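Side-chain contacts in ADP/ATP-dependent NAD(P)H-hydrate dehydratase (Bacillus subtilis, PDB 3RPZ), which catalyses the ADP/ATP-dependent dehydration of NAD(P)H hydrate, probably restoring damaged nicotinamide cofactors to NAD(P)H: residues A46-L51 with L262-L267; D41-A46 with I70-P75; G218-G223 with Y244-C249. All blocks are in the same frame, centred on the assembly; numbering follows the deposited sequence.

All three contacts are buried, and none has a hydrogen bond between its two segments. Contacts 1 and 2 share Ala46 and use successive parts of helix 44-54: contact 2 takes the N-terminal end, where the hydrated cofactor binds, and contact 1 the turns that follow. Both also touch a second subunit. Contact 3 joins helices 217-231 and 235-256, lies closest to the centre of the chain and meets no other protein chain. Its chemistry is a histidine ring against leucine beside AMP, whereas contact 2 sets methyls on apolar groups and contact 1 leucine methyls on alanine and on the backbone and CB of histidine. Leu267 on His246 and Ala45 on Asp219 tie the first two to the third.

Contact 1: residues A46-L51 with L262-L267; sequences ALLAGL and LLAHEL
The backbones come closest at Leu48 and His265, whose CA atoms are 5.8 Å apart, where helix 44-54 meets segment 262-267, which leads into helix 264-277. One methyl does most of the touching. Leu48 holds CG beside its backbone N (chi1 -67°), and CD2 reaches across to rest 3.6 Å from His265 N and 3.7 Å from His265 CB. Leu48 CD2 also lies 4.1 Å from Ala264 CB, so it sits over the join between the two residues. One turn on, Leu51 CD1 adds a looser contact to His265 CB at 4.3 Å. The polar groups here look elsewhere: His265 N is hydrogen-bonded to Glu79 of a second subunit. Glu266 OE1 receives Leu263 N at 3.0 Å in a nearly straight bond (165°), arriving on the anti side and somewhat out of the carboxylate plane. That oxygen also forms a salt bridge to Arg55 of the second subunit, which would favour a charged carboxylate. The Leu48 side chain lies about 4 Å, nearest atoms, from the bound hydrated NADPH. A purely van der Waals contact therefore joins the two segments between cofactor and subunit interface, while His265 N and Glu266 bond to the second subunit.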
loop_
_atom_site.group_PDB
_atom_site.type_symbol
_atom_site.label_atom_id
_atom_site.label_comp_id
_atom_site.label_asym_id
_atom_site.label_seq_id
_atom_site.Cartn_x
_atom_site.Cartn_y
_atom_site.Cartn_z
ATOM N N ALA A 46 6.535 -13.236 6.765
ATOM C CA ALA A 46 5.339 -13.234 7.578
ATOM C C ALA A 46 4.151 -12.610 6.907
ATOM O O ALA A 46 3.015 -13.073 7.045
ATOM C CB ALA A 46 5.600 -12.590 8.956
ATOM N N LEU A 47 4.373 -11.508 6.193
ATOM C CA LEU A 47 3.313 -10.868 5.411
ATOM C C LEU A 47 2.849 -11.804 4.290
ATOM O O LEU A 47 1.676 -11.945 4.051
ATOM C CB LEU A 47 3.768 -9.510 4.849
ATOM C CG LEU A 47 2.782 -8.760 3.990
ATOM C CD1 LEU A 47 1.369 -8.606 4.626
ATOM C CD2 LEU A 47 3.359 -7.384 3.647
ATOM N N LEU A 48 3.798 -12.447 3.605
ATOM C CA LEU A 48 3.454 -13.339 2.533
ATOM C C LEU A 48 2.600 -14.514 2.992
ATOM O O LEU A 48 1.565 -14.831 2.429
ATOM C CB LEU A 48 4.715 -13.819 1.827
ATOM C CG LEU A 48 5.496 -12.755 1.070
ATOM C CD1 LEU A 48 6.804 -13.397 0.596
ATOM C CD2 LEU A 48 4.709 -12.195 -0.094
ATOM N N ALA A 49 3.042 -15.159 4.091
ATOM C CA ALA A 49 2.295 -16.285 4.603
ATOM C C ALA A 49 0.977 -15.819 5.218
ATOM O O ALA A 49 -0.038 -16.505 5.125
ATOM C CB ALA A 49 3.158 -17.058 5.634
ATOM N N GLY A 50 0.963 -14.654 5.856
ATOM C CA GLY A 50 -0.281 -14.145 6.436
ATOM C C GLY A 50 -1.336 -13.860 5.403
ATOM O O GLY A 50 -2.500 -14.206 5.574
ATOM N N LEU A 51 -0.960 -13.217 4.310
ATOM C CA LEU A 51 -1.874 -12.982 3.187
ATOM C C LEU A 51 -2.344 -14.284 2.591
ATOM O O LEU A 51 -3.541 -14.464 2.361
ATOM C CB LEU A 51 -1.147 -12.156 2.109
ATOM C CG LEU A 51 -0.968 -10.716 2.323
ATOM C CD1 LEU A 51 0.144 -10.159 1.465
ATOM C CD2 LEU A 51 -2.273 -9.918 2.108
ATOM N N LEU A 262 6.531 -12.097 -11.867
ATOM C CA LEU A 262 5.597 -12.304 -10.746
ATOM C C LEU A 262 6.259 -11.984 -9.421
ATOM O O LEU A 262 7.385 -12.357 -9.194
ATOM C CB LEU A 262 5.108 -13.733 -10.742
ATOM C CG LEU A 262 4.122 -14.128 -9.636
ATOM C CD1 LEU A 262 2.781 -13.427 -9.738
ATOM C CD2 LEU A 262 3.921 -15.660 -9.647
ATOM N N LEU A 263 5.523 -11.342 -8.526
ATOM C CA LEU A 263 5.940 -11.225 -7.117
ATOM C C LEU A 263 5.000 -12.093 -6.296
ATOM O O LEU A 263 3.789 -12.091 -6.515
ATOM C CB LEU A 263 5.864 -9.774 -6.674
ATOM C CG LEU A 263 6.748 -8.815 -7.463
ATOM C CD1 LEU A 263 6.526 -7.357 -7.066
ATOM C CD2 LEU A 263 8.228 -9.180 -7.229
ATOM N N ALA A 264 5.529 -12.802 -5.308
ATOM C CA ALA A 264 4.779 -13.783 -4.552
ATOM C C ALA A 264 3.487 -13.254 -3.996
ATOM O O ALA A 264 2.482 -13.977 -4.013
ATOM C CB ALA A 264 5.625 -14.357 -3.415
ATOM N N HIS A 265 3.457 -12.043 -3.451
ATOM C CA HIS A 265 2.196 -11.572 -2.881
ATOM C C HIS A 265 1.085 -11.492 -3.854
ATOM O O HIS A 265 -0.090 -11.558 -3.452
ATOM C CB HIS A 265 2.386 -10.223 -2.176
ATOM C CG HIS A 265 2.637 -9.070 -3.061
ATOM N ND1 HIS A 265 1.662 -8.242 -3.594
ATOM C CD2 HIS A 265 3.818 -8.587 -3.505
ATOM C CE1 HIS A 265 2.243 -7.314 -4.348
ATOM N NE2 HIS A 265 3.551 -7.479 -4.274
ATOM N N GLU A 266 1.391 -11.351 -5.148
ATOM C CA GLU A 266 0.359 -11.302 -6.159
ATOM C C GLU A 266 -0.379 -12.630 -6.321
ATOM O O GLU A 266 -1.523 -12.653 -6.728
ATOM C CB GLU A 266 0.929 -10.868 -7.488
ATOM C CG GLU A 266 1.456 -9.435 -7.401
ATOM C CD GLU A 266 2.189 -8.988 -8.648
ATOM O OE1 GLU A 266 3.094 -9.691 -9.105
ATOM O OE2 GLU A 266 1.829 -7.857 -9.169
ATOM N N LEU A 267 0.237 -13.745 -5.936
ATOM C CA LEU A 267 -0.457 -15.017 -5.908
ATOM C C LEU A 267 -1.707 -14.959 -5.033
ATOM O O LEU A 267 -2.779 -15.439 -5.433
ATOM C CB LEU A 267 0.453 -16.159 -5.412
ATOM C CG LEU A 267 1.641 -16.498 -6.270
ATOM C CD1 LEU A 267 2.620 -17.355 -5.472
ATOM C CD2 LEU A 267 1.176 -17.229 -7.536
#

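Contact 2: residues D41-A46 with I70-P75; sequences DMPGAA and IPLIVP. With NPW (beta-6-hydroxy-1,4,5,6-tetrahydronicotinamide adenine dinucleotide phosphate), chain D.
Leu72 and Ile73 meet Pro43 and Ala46 through extended side chains: Leu72 keeps CG beside its backbone N (chi1 -46°) and then runs straight to CD1, and Ile73 likewise stretches CG1 and CD1 outward (chi2 167°). Leu72 CD1 lands on the proline ring, 3.9 Å from Pro43 CB and 4.2 Å from Pro43 CG. Ile73 CD1 ends against the alanine methyl, at 3.9 Å from Ala46 CB, so each pair is a single methyl on a small apolar group. Across the segment 41-46 from these residues lies the hydrated NADPH. Ala45 N donates to the carboxamide oxygen O7C of the ligand at 2.9 Å, a bent bond of 131°, and Ala45 CB flanks that oxygen at 3.5 Å. Met42, its chain bent at the sulfur, brings SD to 3.5 Å from the ribose oxygen O4B of the ligand. The neighbourhood extends into other subunits: Asp41 forms a salt bridge to Arg84 of the second subunit, and Val74 packs on Pro43 of the third. A cofactor carboxamide received at the N-terminal end of helix 44-54, which links parallel strands 32-36 and 60-65, belongs to the substrate site of this ribokinase-like fold.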
loop_
_atom_site.group_PDB
_atom_site.type_symbol
_atom_site.label_atom_id
_atom_site.label_comp_id
_atom_site.label_asym_id
_atom_site.label_seq_id
_atom_site.Cartn_x
_atom_site.Cartn_y
_atom_site.Cartn_z
ATOM N N ASP A 41 15.481 -9.700 9.825
ATOM C CA ASP A 41 16.036 -9.530 8.479
ATOM C C ASP A 41 15.279 -10.282 7.377
ATOM O O ASP A 41 15.617 -10.188 6.228
ATOM C CB ASP A 41 17.521 -9.862 8.437
ATOM C CG ASP A 41 18.350 -8.921 9.279
ATOM O OD1 ASP A 41 17.911 -7.798 9.506
ATOM O OD2 ASP A 41 19.432 -9.334 9.699
ATOM N N MET A 42 14.266 -11.029 7.786
ATOM C CA MET A 42 13.305 -11.713 6.887
ATOM C C MET A 42 11.874 -11.463 7.357
ATOM O O MET A 42 11.122 -12.410 7.673
ATOM C CB MET A 42 13.545 -13.246 6.757
ATOM C CG MET A 42 14.966 -13.593 6.438
ATOM S SD MET A 42 15.167 -15.425 6.437
ATOM C CE MET A 42 15.415 -15.763 8.180
ATOM N N PRO A 43 11.466 -10.188 7.411
ATOM C CA PRO A 43 10.118 -9.900 7.876
ATOM C C PRO A 43 9.055 -10.244 6.884
ATOM O O PRO A 43 7.913 -10.590 7.252
ATOM C CB PRO A 43 10.156 -8.384 8.120
ATOM C CG PRO A 43 11.270 -7.888 7.174
ATOM C CD PRO A 43 12.290 -8.970 7.225
ATOM N N GLY A 44 9.366 -10.087 5.591
ATOM C CA GLY A 44 8.349 -10.193 4.573
ATOM C C GLY A 44 7.693 -11.554 4.480
ATOM O O GLY A 44 6.522 -11.609 4.119
ATOM N N ALA A 45 8.418 -12.606 4.803
ATOM C CA ALA A 45 7.820 -13.938 4.806
ATOM C C ALA A 45 6.576 -14.017 5.670
ATOM O O ALA A 45 5.660 -14.815 5.356
ATOM C CB ALA A 45 8.844 -14.994 5.256
ATOM N N ALA A 46 6.535 -13.236 6.765
ATOM C CA ALA A 46 5.339 -13.234 7.578
ATOM C C ALA A 46 4.151 -12.610 6.907
ATOM O O ALA A 46 3.015 -13.073 7.045
ATOM C CB ALA A 46 5.600 -12.590 8.956
ATOM N N ILE A 70 5.634 -6.789 13.224
ATOM C CA ILE A 70 4.225 -6.457 13.308
ATOM C C ILE A 70 3.853 -5.229 12.478
ATOM O O ILE A 70 2.931 -5.314 11.666
ATOM C CB ILE A 70 3.786 -6.335 14.787
ATOM C CG1 ILE A 70 3.884 -7.664 15.510
ATOM C CG2 ILE A 70 2.347 -5.781 14.874
ATOM C CD1 ILE A 70 3.601 -7.574 17.011
ATOM N N PRO A 71 4.507 -4.069 12.688
ATOM C CA PRO A 71 4.073 -2.873 11.973
ATOM C C PRO A 71 4.173 -2.946 10.455
ATOM O O PRO A 71 3.539 -2.165 9.753
ATOM C CB PRO A 71 4.964 -1.803 12.524
ATOM C CG PRO A 71 6.164 -2.502 13.044
ATOM C CD PRO A 71 5.650 -3.776 13.589
ATOM N N LEU A 72 4.994 -3.869 9.945
ATOM C CA LEU A 72 5.197 -4.017 8.527
ATOM C C LEU A 72 4.116 -4.822 7.863
ATOM O O LEU A 72 3.928 -4.784 6.624
ATOM C CB LEU A 72 6.562 -4.666 8.255
ATOM C CG LEU A 72 7.668 -4.046 9.075
ATOM C CD1 LEU A 72 9.019 -4.732 8.728
ATOM C CD2 LEU A 72 7.713 -2.501 8.951
ATOM N N ILE A 73 3.352 -5.579 8.632
ATOM C CA ILE A 73 2.242 -6.375 8.165
ATOM C C ILE A 73 0.914 -5.611 8.134
ATOM O O ILE A 73 0.164 -5.686 7.169
ATOM C CB ILE A 73 2.079 -7.653 9.043
ATOM C CG1 ILE A 73 3.345 -8.489 9.005
ATOM C CG2 ILE A 73 0.846 -8.454 8.599
ATOM C CD1 ILE A 73 3.418 -9.614 10.065
ATOM N N VAL A 74 0.668 -4.879 9.218
ATOM C CA VAL A 74 -0.632 -4.259 9.476
ATOM C C VAL A 74 -1.227 -3.488 8.296
ATOM O O VAL A 74 -2.384 -3.676 7.970
ATOM C CB VAL A 74 -0.621 -3.408 10.759
ATOM C CG1 VAL A 74 -1.966 -2.712 10.981
ATOM C CG2 VAL A 74 -0.306 -4.338 11.949
ATOM N N PRO A 75 -0.485 -2.572 7.646
ATOM C CA PRO A 75 -1.117 -1.748 6.625
ATOM C C PRO A 75 -1.588 -2.552 5.423
ATOM O O PRO A 75 -2.552 -2.153 4.730
ATOM C CB PRO A 75 -0.044 -0.774 6.192
ATOM C CG PRO A 75 1.056 -0.943 7.120
ATOM C CD PRO A 75 0.891 -2.160 7.931
HETATM P P NPW D . 21.031 -24.302 -5.480
HETATM O O1 NPW D . 22.065 -23.657 -4.586
HETATM O O2 NPW D . 20.150 -23.395 -6.277
HETATM O O3 NPW D . 21.580 -25.443 -6.354
HETATM P PA NPW D . 17.800 -22.086 1.542
HETATM P PB NPW D . 15.560 -20.269 1.159
HETATM C C1A NPW D . 18.352 -25.581 -2.939
HETATM C C1B NPW D . 13.197 -17.335 3.986
HETATM N N1C NPW D . 12.697 -16.511 2.912
HETATM N N1D NPW D . 16.038 -27.968 -6.816
HETATM C C2A NPW D . 19.298 -24.515 -3.487
HETATM O O2A NPW D . 20.068 -25.144 -4.491
HETATM C C2B NPW D . 12.573 -18.733 4.067
HETATM O O2B NPW D . 11.271 -18.715 4.596
HETATM C C2C NPW D . 12.257 -15.290 3.066
HETATM C C2D NPW D . 17.308 -28.034 -6.390
HETATM C C3A NPW D . 20.100 -24.124 -2.258
HETATM O O3A NPW D . 21.160 -25.058 -1.962
HETATM C C3B NPW D . 13.614 -19.388 4.998
HETATM O O3B NPW D . 13.275 -19.026 6.344
HETATM C C3C NPW D . 11.895 -14.346 2.246
HETATM N N3D NPW D . 17.878 -27.383 -5.362
HETATM C C4B NPW D . 14.919 -18.701 4.569
HETATM O O4B NPW D . 14.581 -17.533 3.765
HETATM C C4C NPW D . 12.044 -14.674 0.765
HETATM C C4D NPW D . 16.981 -26.621 -4.724
HETATM O O4D NPW D . 18.067 -25.138 -1.609
HETATM C C4E NPW D . 19.042 -24.220 -1.175
HETATM C C5A NPW D . 15.623 -26.449 -5.106
HETATM C C5B NPW D . 15.828 -19.604 3.730
HETATM O O5B NPW D . 15.080 -20.249 2.698
HETATM C C5C NPW D . 13.064 -15.786 0.597
HETATM C C5E NPW D . 18.329 -22.889 -0.931
HETATM O O5E NPW D . 17.569 -23.004 0.267
HETATM C C6C NPW D . 12.732 -17.006 1.501
HETATM O O6C NPW D . 11.491 -17.624 1.178
HETATM C C6D NPW D . 15.112 -27.177 -6.230
HETATM N N6D NPW D . 13.874 -27.138 -6.695
HETATM N N7A NPW D . 14.942 -25.549 -4.309
HETATM C C7C NPW D . 11.309 -13.103 2.657
HETATM N N7C NPW D . 10.938 -12.236 1.727
HETATM O O7C NPW D . 11.200 -12.830 3.880
HETATM C C8A NPW D . 15.912 -25.134 -3.407
HETATM N N9A NPW D . 17.125 -25.818 -3.693
HETATM O OA1 NPW D . 19.219 -21.763 1.752
HETATM O OA2 NPW D . 17.056 -22.860 2.511
HETATM O OA3 NPW D . 17.102 -20.683 1.180
HETATM O OB1 NPW D . 14.694 -21.252 0.509
HETATM O OB2 NPW D . 15.602 -18.879 0.607
#

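Contact 3: residues G218-G223 with Y244-C249; sequences GDTLTG and YLHGAC. With AMP (adenosine monophosphate), chain C.
Leu221 lies over one face of the His246 imidazole in a CH-pi contact, with Leu221 CB 3.8 Å from the ring centroid and 18° off its normal. The approach is offset toward the rim, leaving Leu221 CB 3.6 Å from His246 NE2. Leu221 CG stands anti to its backbone N (chi1 175°), a turn that takes CD1 back along the histidine to 3.8 Å from His246 CB. Thr220 CG2 meets the ring edge, 4.4 Å from His246 CD2. Leu221 and His246 also border the nucleotide: AMP O3' is 3.3 Å from His246 CE1 and 3.6 Å from Leu221 CD2. Farther out, His246 NE2 is hydrogen-bonded to Thr217 O, which should hold the ring in its rotation, and Leu267 of helix 264-277 packs against it. Near the N-terminal end of helix 217-231, Gly218 N donates to the phosphate oxygen O1P of AMP at 2.9 Å. Having no side chain, Gly218 admits AMP O3P to 3.5 Å of its CA. The adjoining Asp219 binds the 6-hydroxyl oxygen of the hydrated NADPH through OD2. A glycine-rich turn leading into a helix, with glycine at a phosphate and aspartate at the substrate, is the GXGD motif of the ribokinase-like fold.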
loop_
_atom_site.group_PDB
_atom_site.type_symbol
_atom_site.label_atom_id
_atom_site.label_comp_id
_atom_site.label_asym_id
_atom_site.label_seq_id
_atom_site.Cartn_x
_atom_site.Cartn_y
_atom_site.Cartn_z
ATOM N N GLY A 218 7.165 -19.910 -1.693
ATOM C CA GLY A 218 6.915 -20.964 -0.757
ATOM C C GLY A 218 6.378 -20.472 0.575
ATOM O O GLY A 218 5.643 -21.169 1.258
ATOM N N ASP A 219 6.719 -19.231 0.916
ATOM C CA ASP A 219 6.180 -18.605 2.117
ATOM C C ASP A 219 4.675 -18.396 1.951
ATOM O O ASP A 219 3.868 -18.680 2.861
ATOM C CB ASP A 219 6.951 -17.313 2.430
ATOM C CG ASP A 219 8.420 -17.520 2.532
ATOM O OD1 ASP A 219 8.868 -18.518 3.176
ATOM O OD2 ASP A 219 9.183 -16.694 1.975
ATOM N N THR A 220 4.247 -17.855 0.788
ATOM C CA THR A 220 2.852 -17.754 0.469
ATOM C C THR A 220 2.135 -19.136 0.567
ATOM O O THR A 220 1.024 -19.261 1.082
ATOM C CB THR A 220 2.704 -17.166 -0.923
ATOM O OG1 THR A 220 3.248 -15.839 -0.960
ATOM C CG2 THR A 220 1.245 -17.111 -1.359
ATOM N N LEU A 221 2.748 -20.171 -0.031
ATOM C CA LEU A 221 2.162 -21.501 -0.006
ATOM C C LEU A 221 1.897 -21.965 1.420
ATOM O O LEU A 221 0.819 -22.506 1.701
ATOM C CB LEU A 221 3.020 -22.522 -0.772
ATOM C CG LEU A 221 2.514 -23.940 -0.664
ATOM C CD1 LEU A 221 1.175 -24.121 -1.355
ATOM C CD2 LEU A 221 3.560 -24.908 -1.265
ATOM N N THR A 222 2.854 -21.787 2.335
ATOM C CA THR A 222 2.645 -22.216 3.718
ATOM C C THR A 222 1.384 -21.599 4.287
ATOM O O THR A 222 0.569 -22.232 4.934
ATOM C CB THR A 222 3.863 -21.835 4.535
ATOM O OG1 THR A 222 4.948 -22.634 4.062
ATOM C CG2 THR A 222 3.658 -22.074 6.034
ATOM N N GLY A 223 1.212 -20.314 4.014
ATOM C CA GLY A 223 -0.024 -19.637 4.440
ATOM C C GLY A 223 -1.281 -20.181 3.811
ATOM O O GLY A 223 -2.308 -20.387 4.484
ATOM N N TYR A 244 -2.317 -27.090 -5.366
ATOM C CA TYR A 244 -2.895 -26.963 -6.708
ATOM C C TYR A 244 -3.255 -25.527 -7.044
ATOM O O TYR A 244 -2.871 -25.005 -8.086
ATOM C CB TYR A 244 -4.145 -27.865 -6.852
ATOM C CG TYR A 244 -4.745 -27.900 -8.222
ATOM C CD1 TYR A 244 -5.452 -26.821 -8.713
ATOM C CD2 TYR A 244 -4.593 -29.004 -9.015
ATOM C CE1 TYR A 244 -5.984 -26.852 -10.010
ATOM C CE2 TYR A 244 -5.140 -29.046 -10.282
ATOM C CZ TYR A 244 -5.813 -27.947 -10.755
ATOM O OH TYR A 244 -6.353 -28.008 -12.089
ATOM N N LEU A 245 -3.983 -24.877 -6.161
ATOM C CA LEU A 245 -4.413 -23.507 -6.444
ATOM C C LEU A 245 -3.247 -22.540 -6.476
ATOM O O LEU A 245 -3.257 -21.604 -7.255
ATOM C CB LEU A 245 -5.524 -23.077 -5.483
ATOM C CG LEU A 245 -6.858 -23.777 -5.735
ATOM C CD1 LEU A 245 -7.866 -23.492 -4.611
ATOM C CD2 LEU A 245 -7.485 -23.463 -7.099
ATOM N N HIS A 246 -2.246 -22.750 -5.622
ATOM C CA HIS A 246 -1.001 -21.945 -5.648
ATOM C C HIS A 246 -0.391 -21.978 -7.039
ATOM O O HIS A 246 -0.120 -20.921 -7.619
ATOM C CB HIS A 246 -0.093 -22.484 -4.569
ATOM C CG HIS A 246 1.267 -21.884 -4.472
ATOM N ND1 HIS A 246 2.377 -22.489 -5.042
ATOM C CD2 HIS A 246 1.713 -20.773 -3.826
ATOM C CE1 HIS A 246 3.454 -21.771 -4.699
ATOM N NE2 HIS A 246 3.081 -20.740 -3.952
ATOM N N GLY A 247 -0.279 -23.165 -7.621
ATOM C CA GLY A 247 0.257 -23.277 -8.974
ATOM C C GLY A 247 -0.675 -22.675 -10.008
ATOM O O GLY A 247 -0.232 -22.030 -10.964
ATOM N N ALA A 248 -1.987 -22.870 -9.858
ATOM C CA ALA A 248 -2.968 -22.318 -10.787
ATOM C C ALA A 248 -2.904 -20.796 -10.841
ATOM O O ALA A 248 -3.161 -20.202 -11.887
ATOM C CB ALA A 248 -4.380 -22.807 -10.442
ATOM N N CYS A 249 -2.591 -20.162 -9.719
ATOM C CA CYS A 249 -2.469 -18.707 -9.695
ATOM C C CYS A 249 -1.336 -18.243 -10.580
ATOM O O CYS A 249 -1.463 -17.227 -11.287
ATOM C CB CYS A 249 -2.279 -18.195 -8.280
ATOM S SG CYS A 249 -3.778 -18.332 -7.236
HETATM P P AMP C . 10.272 -22.061 -1.803
HETATM O O1P AMP C . 9.966 -20.521 -1.848
HETATM O O2P AMP C . 11.621 -22.250 -2.376
HETATM O O3P AMP C . 10.040 -22.517 -0.377
HETATM O "O5'" AMP C . 9.069 -22.639 -2.544
HETATM C "C5'" AMP C . 8.945 -22.443 -4.005
HETATM C "C4'" AMP C . 7.541 -22.708 -4.421
HETATM O "O4'" AMP C . 7.379 -22.384 -5.841
HETATM C "C3'" AMP C . 7.070 -24.137 -4.259
HETATM O "O3'" AMP C . 5.662 -24.157 -4.138
HETATM C "C2'" AMP C . 7.535 -24.683 -5.619
HETATM O "O2'" AMP C . 6.954 -25.959 -5.950
HETATM C "C1'" AMP C . 7.078 -23.586 -6.553
HETATM N N9 AMP C . 7.896 -23.509 -7.769
HETATM C C8 AMP C . 9.104 -22.945 -7.891
HETATM N N7 AMP C . 9.595 -23.069 -9.167
HETATM C C5 AMP C . 8.617 -23.717 -9.831
HETATM C C6 AMP C . 8.486 -24.210 -11.224
HETATM N N6 AMP C . 9.495 -23.994 -12.091
HETATM N N1 AMP C . 7.354 -24.851 -11.505
HETATM C C2 AMP C . 6.360 -25.061 -10.631
HETATM N N3 AMP C . 6.412 -24.662 -9.323
HETATM C C4 AMP C . 7.515 -24.056 -8.992
#